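Local coordinates for protein DNA-entry nuclease inhibitor (Bacillus subtilis subsp. subtilis, PDB 4MQD) that inhibits the DNA-degrading activity of the DNA-entry nuclease and takes part in the competence of cells to be transformed, at residues 13-18 / 52-57; 59-64 / 121-126. All coordinates share one frame; numbering follows the deposited sequence.

Contact 1. Residues 13-18 / 52-57; sequences LSISYH and FEAQRN
N57 reaches with its side-chain amide into the bend of Y17 and H18 and takes up the N-H of H18 there. The backbone N of H18 donates to OD1 of N57 at 2.7 Å, in the plane of the amide carbonyl and on a lone pair, with an N-H...O angle of 165°. CG of N57 stands beside its own backbone N, anti to the carbonyl carbon (chi1 -60°), which carries the amide across to segment 13-18. The same oxygen, OD1 of N57, sits 3.9 Å above the centre of the H18 ring, while the ring and amide planes are turned 46° apart. Around the ring's edge come the backbone oxygens of A54 and Q55, the latter 3.5 Å from CD2 of H18. A second bond ties the backbones directly: A54 N donates to H18 O at 3.0 Å in an almost straight line, although it approaches from above the carbonyl plane. Deeper in, I15 turns its CG2 branch to CB of A54 at 3.7 Å, and CG1 leads away toward A60 of strand 59-66. R56 and Q55 are linked through NH1 and OE1, but their stronger polar partners are D126 and E76. The contact thus joins the loop between strands 6-14 and 19-24 to the loop between strands 49-53 and 59-66; at the end of strand 49-53, F52 packs on V22 of strand 19-24 and on strand 107-116.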
loop_
_atom_site.group_PDB
_atom_site.type_symbol
_atom_site.label_atom_id
_atom_site.label_comp_id
_atom_site.label_asym_id
_atom_site.label_seq_id
_atom_site.Cartn_x
_atom_site.Cartn_y
_atom_site.Cartn_z
ATOM N N LEU A 13 8.171 -9.688 17.241
ATOM C CA LEU A 13 9.621 -9.832 17.309
ATOM C C LEU A 13 10.233 -8.608 17.979
ATOM O O LEU A 13 9.930 -7.474 17.601
ATOM C CB LEU A 13 10.198 -9.995 15.899
ATOM C CG LEU A 13 11.646 -10.479 15.782
ATOM C CD1 LEU A 13 11.759 -11.945 16.169
ATOM C CD2 LEU A 13 12.174 -10.264 14.370
ATOM N N SER A 14 11.084 -8.839 18.977
ATOM C CA SER A 14 11.803 -7.752 19.638
ATOM C C SER A 14 13.027 -7.369 18.816
ATOM O O SER A 14 13.953 -8.166 18.671
ATOM C CB SER A 14 12.226 -8.157 21.051
ATOM O OG SER A 14 11.094 -8.326 21.885
ATOM N N ILE A 15 13.021 -6.155 18.273
ATOM C CA ILE A 15 14.135 -5.659 17.469
ATOM C C ILE A 15 15.221 -5.083 18.371
ATOM O O ILE A 15 14.941 -4.271 19.249
ATOM C CB ILE A 15 13.691 -4.556 16.482
ATOM C CG1 ILE A 15 12.555 -5.053 15.575
ATOM C CG2 ILE A 15 14.878 -4.054 15.659
ATOM C CD1 ILE A 15 12.854 -6.339 14.836
ATOM N N SER A 16 16.458 -5.512 18.142
ATOM C CA SER A 16 17.620 -4.930 18.802
ATOM C C SER A 16 18.608 -4.444 17.751
ATOM O O SER A 16 18.687 -4.999 16.653
ATOM C CB SER A 16 18.290 -5.950 19.720
ATOM O OG SER A 16 17.494 -6.201 20.862
ATOM N N TYR A 17 19.348 -3.394 18.096
ATOM C CA TYR A 17 20.374 -2.830 17.223
ATOM C C TYR A 17 19.850 -2.483 15.822
ATOM O O TYR A 17 20.557 -2.646 14.825
ATOM C CB TYR A 17 21.575 -3.776 17.150
ATOM C CG TYR A 17 22.127 -4.128 18.515
ATOM C CD1 TYR A 17 22.942 -3.240 19.206
ATOM C CD2 TYR A 17 21.815 -5.340 19.124
ATOM C CE1 TYR A 17 23.443 -3.554 20.458
ATOM C CE2 TYR A 17 22.312 -5.664 20.377
ATOM C CZ TYR A 17 23.126 -4.768 21.039
ATOM O OH TYR A 17 23.625 -5.081 22.282
ATOM N N HIS A 18 18.608 -2.003 15.771
ATOM C CA HIS A 18 17.994 -1.489 14.545
ATOM C C HIS A 18 18.116 -2.422 13.340
ATOM O O HIS A 18 18.377 -1.968 12.224
ATOM C CB HIS A 18 18.594 -0.120 14.207
ATOM C CG HIS A 18 18.455 0.882 15.308
ATOM N ND1 HIS A 18 19.390 1.019 16.310
ATOM C CD2 HIS A 18 17.482 1.785 15.573
ATOM C CE1 HIS A 18 19.004 1.970 17.141
ATOM N NE2 HIS A 18 17.850 2.450 16.717
ATOM N N PHE A 52 17.889 -6.500 7.256
ATOM C CA PHE A 52 17.143 -5.298 6.925
ATOM C C PHE A 52 17.229 -4.312 8.081
ATOM O O PHE A 52 17.193 -4.706 9.247
ATOM C CB PHE A 52 15.685 -5.639 6.618
ATOM C CG PHE A 52 15.502 -6.400 5.336
ATOM C CD1 PHE A 52 15.592 -5.749 4.112
ATOM C CD2 PHE A 52 15.245 -7.765 5.349
ATOM C CE1 PHE A 52 15.428 -6.445 2.926
ATOM C CE2 PHE A 52 15.081 -8.467 4.166
ATOM C CZ PHE A 52 15.172 -7.805 2.952
ATOM N N GLU A 53 17.356 -3.032 7.748
ATOM C CA GLU A 53 17.393 -1.979 8.748
ATOM C C GLU A 53 15.994 -1.747 9.306
ATOM O O GLU A 53 15.016 -1.712 8.558
ATOM C CB GLU A 53 17.907 -0.682 8.127
ATOM C CG GLU A 53 18.160 0.431 9.134
ATOM C CD GLU A 53 18.049 1.820 8.533
ATOM O OE1 GLU A 53 17.467 1.965 7.434
ATOM O OE2 GLU A 53 18.538 2.773 9.174
ATOM N N ALA A 54 15.913 -1.588 10.622
ATOM C CA ALA A 54 14.666 -1.254 11.296
ATOM C C ALA A 54 14.779 0.156 11.853
ATOM O O ALA A 54 15.875 0.612 12.181
ATOM C CB ALA A 54 14.385 -2.247 12.413
ATOM N N GLN A 55 13.645 0.843 11.955
ATOM C CA GLN A 55 13.628 2.236 12.399
ATOM C C GLN A 55 13.993 2.398 13.871
ATOM O O GLN A 55 14.661 3.361 14.242
ATOM C CB GLN A 55 12.257 2.858 12.147
ATOM C CG GLN A 55 11.943 3.064 10.677
ATOM C CD GLN A 55 10.695 3.896 10.467
ATOM O OE1 GLN A 55 9.773 3.864 11.283
ATOM N NE2 GLN A 55 10.661 4.648 9.373
ATOM N N ARG A 56 13.550 1.462 14.704
ATOM C CA ARG A 56 13.812 1.531 16.138
ATOM C C ARG A 56 13.772 0.158 16.799
ATOM O O ARG A 56 13.297 -0.820 16.214
ATOM C CB ARG A 56 12.812 2.473 16.815
ATOM C CG ARG A 56 11.355 2.125 16.559
ATOM C CD ARG A 56 10.413 3.207 17.061
ATOM N NE ARG A 56 10.624 4.481 16.374
ATOM C CZ ARG A 56 10.196 4.772 15.144
ATOM N NH1 ARG A 56 9.514 3.882 14.421
ATOM N NH2 ARG A 56 10.455 5.970 14.626
ATOM N N ASN A 57 14.291 0.102 18.021
ATOM C CA ASN A 57 14.281 -1.114 18.821
ATOM C C ASN A 57 12.990 -1.182 19.620
ATOM O O ASN A 57 12.778 -0.400 20.548
ATOM C CB ASN A 57 15.492 -1.144 19.750
ATOM C CG ASN A 57 16.804 -1.117 18.991
ATOM O OD1 ASN A 57 16.903 -1.638 17.881
ATOM N ND2 ASN A 57 17.815 -0.509 19.587
#

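Contact 2. Residues 59-64 / 121-126; sequences KAFILF and SDLHAD
A loop between strands 107-116 and 127-134 folds back here onto the start of strand 59-66, just where strand 127-134 is about to join that strand in the mixed sheet. F61 N donates to D126 O at 2.9 Å, nearly along the C=O axis. Between side chains the contact is apolar. The ring of F61, set by a CG anti to the carbonyl carbon (chi1 -75°), receives CB of A125 at its edge, 3.9 Å from CD2 of F61. L123 extends its CD1 between two strand residues, 3.7 Å from CB of F61 and 3.8 Å from CD1 of L63. L123 is presented by a type I turn from S121 to H124; within it S121 OG accepts the backbone N of L123, an ST turn. Were F61 replaced by an alanine, the ring would be gone, and the methyl of A125 would probably lose its aromatic neighbour and a gap open beside L123. D126 OD1 is held by the backbone N of A118, and its OD2 by R56. The chemistry therefore implies a division of labour: the backbone bond fixes the loop's exit beside the strand, while its methyl groups pack against the strand's side chains.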
loop_
_atom_site.group_PDB
_atom_site.type_symbol
_atom_site.label_atom_id
_atom_site.label_comp_id
_atom_site.label_asym_id
_atom_site.label_seq_id
_atom_site.Cartn_x
_atom_site.Cartn_y
_atom_site.Cartn_z
ATOM N N LYS A 59 9.057 -3.898 20.084
ATOM C CA LYS A 59 8.309 -5.101 19.724
ATOM C C LYS A 59 7.585 -4.853 18.404
ATOM O O LYS A 59 6.552 -4.184 18.366
ATOM C CB LYS A 59 7.321 -5.499 20.827
ATOM C CG LYS A 59 7.939 -6.382 21.899
ATOM C CD LYS A 59 7.061 -6.492 23.139
ATOM C CE LYS A 59 7.238 -5.295 24.062
ATOM N NZ LYS A 59 6.544 -5.487 25.366
ATOM N N ALA A 60 8.151 -5.385 17.325
ATOM C CA ALA A 60 7.619 -5.189 15.981
ATOM C C ALA A 60 6.916 -6.450 15.496
ATOM O O ALA A 60 7.065 -7.520 16.087
ATOM C CB ALA A 60 8.740 -4.816 15.027
ATOM N N PHE A 61 6.146 -6.311 14.420
ATOM C CA PHE A 61 5.487 -7.446 13.783
ATOM C C PHE A 61 6.108 -7.713 12.417
ATOM O O PHE A 61 6.328 -6.785 11.638
ATOM C CB PHE A 61 3.984 -7.190 13.637
ATOM C CG PHE A 61 3.223 -7.315 14.926
ATOM C CD1 PHE A 61 2.836 -8.563 15.399
ATOM C CD2 PHE A 61 2.899 -6.190 15.669
ATOM C CE1 PHE A 61 2.138 -8.686 16.589
ATOM C CE2 PHE A 61 2.198 -6.305 16.860
ATOM C CZ PHE A 61 1.817 -7.555 17.319
ATOM N N ILE A 62 6.397 -8.984 12.147
ATOM C CA ILE A 62 6.897 -9.423 10.850
ATOM C C ILE A 62 5.756 -10.090 10.090
ATOM O O ILE A 62 5.201 -11.083 10.559
ATOM C CB ILE A 62 8.051 -10.440 11.001
ATOM C CG1 ILE A 62 9.186 -9.860 11.861
ATOM C CG2 ILE A 62 8.561 -10.886 9.635
ATOM C CD1 ILE A 62 9.868 -8.637 11.279
ATOM N N LEU A 63 5.403 -9.536 8.932
ATOM C CA LEU A 63 4.405 -10.136 8.039
ATOM C C LEU A 63 5.107 -10.731 6.830
ATOM O O LEU A 63 5.496 -10.004 5.912
ATOM C CB LEU A 63 3.380 -9.095 7.575
ATOM C CG LEU A 63 2.142 -8.923 8.453
ATOM C CD1 LEU A 63 2.538 -8.569 9.879
ATOM C CD2 LEU A 63 1.220 -7.864 7.863
ATOM N N PHE A 64 5.277 -12.049 6.830
ATOM C CA PHE A 64 5.926 -12.722 5.713
ATOM C C PHE A 64 4.887 -13.181 4.699
ATOM O O PHE A 64 3.829 -13.689 5.077
ATOM C CB PHE A 64 6.759 -13.909 6.190
ATOM C CG PHE A 64 7.754 -14.382 5.172
ATOM C CD1 PHE A 64 8.955 -13.712 4.999
ATOM C CD2 PHE A 64 7.480 -15.480 4.368
ATOM C CE1 PHE A 64 9.870 -14.134 4.050
ATOM C CE2 PHE A 64 8.391 -15.910 3.420
ATOM C CZ PHE A 64 9.587 -15.235 3.260
ATOM N N SER A 121 0.487 1.492 10.711
ATOM C CA SER A 121 0.097 0.082 10.756
ATOM C C SER A 121 -1.218 -0.114 11.495
ATOM O O SER A 121 -1.458 0.517 12.527
ATOM C CB SER A 121 1.183 -0.756 11.435
ATOM O OG SER A 121 0.823 -2.126 11.455
ATOM N N ASP A 122 -2.056 -1.011 10.977
ATOM C CA ASP A 122 -3.301 -1.382 11.653
ATOM C C ASP A 122 -3.056 -2.356 12.814
ATOM O O ASP A 122 -3.985 -2.699 13.548
ATOM C CB ASP A 122 -4.324 -1.949 10.656
ATOM C CG ASP A 122 -3.893 -3.273 10.032
ATOM O OD1 ASP A 122 -2.753 -3.728 10.265
ATOM O OD2 ASP A 122 -4.711 -3.860 9.295
ATOM N N LEU A 123 -1.809 -2.806 12.961
ATOM C CA LEU A 123 -1.376 -3.555 14.138
ATOM C C LEU A 123 -0.876 -2.610 15.236
ATOM O O LEU A 123 -0.611 -3.043 16.359
ATOM C CB LEU A 123 -0.271 -4.541 13.761
ATOM C CG LEU A 123 -0.597 -5.511 12.623
ATOM C CD1 LEU A 123 0.639 -6.305 12.242
ATOM C CD2 LEU A 123 -1.738 -6.442 13.003
ATOM N N HIS A 124 -0.734 -1.326 14.896
ATOM C CA HIS A 124 -0.389 -0.272 15.857
ATOM C C HIS A 124 0.959 -0.517 16.535
ATOM O O HIS A 124 1.154 -0.196 17.708
ATOM C CB HIS A 124 -1.516 -0.102 16.879
ATOM C CG HIS A 124 -2.873 -0.036 16.253
ATOM N ND1 HIS A 124 -3.301 1.050 15.521
ATOM C CD2 HIS A 124 -3.886 -0.934 16.223
ATOM C CE1 HIS A 124 -4.525 0.825 15.078
ATOM N NE2 HIS A 124 -4.903 -0.372 15.490
ATOM N N ALA A 125 1.876 -1.090 15.765
ATOM C CA ALA A 125 3.256 -1.298 16.171
ATOM C C ALA A 125 4.067 -1.354 14.886
ATOM O O ALA A 125 3.524 -1.664 13.824
ATOM C CB ALA A 125 3.399 -2.593 16.953
ATOM N N ASP A 126 5.355 -1.044 14.973
ATOM C CA ASP A 126 6.210 -1.067 13.792
ATOM C C ASP A 126 6.063 -2.410 13.094
ATOM O O ASP A 126 6.230 -3.461 13.711
ATOM C CB ASP A 126 7.669 -0.806 14.164
ATOM C CG ASP A 126 7.922 0.638 14.558
ATOM O OD1 ASP A 126 6.995 1.471 14.458
ATOM O OD2 ASP A 126 9.057 0.944 14.968
#

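In the fold
Followed from the N terminus, the chain runs along strand 6-14 into the loop that opens contact 1, passes through strand 19-24, helix 36-41 and strands 43-46 and 49-53, and closes that contact at 52-57. Contact 2 opens almost at once at 59-64 and closes at 121-126, so the two loops stand in series, neither nested nor crossed. Their centres lie about 12 Å apart. In the sheet, strands 6-14 and 59-66 are antiparallel neighbours, with a probable hydrogen bond from L13 N to A60 O; outside it, a salt bridge from R56 to D126 joins the two loops. Contact 1 links the edge of the mixed sheet with the antiparallel sheet; contact 2 ties the mixed sheet to its own connecting loop.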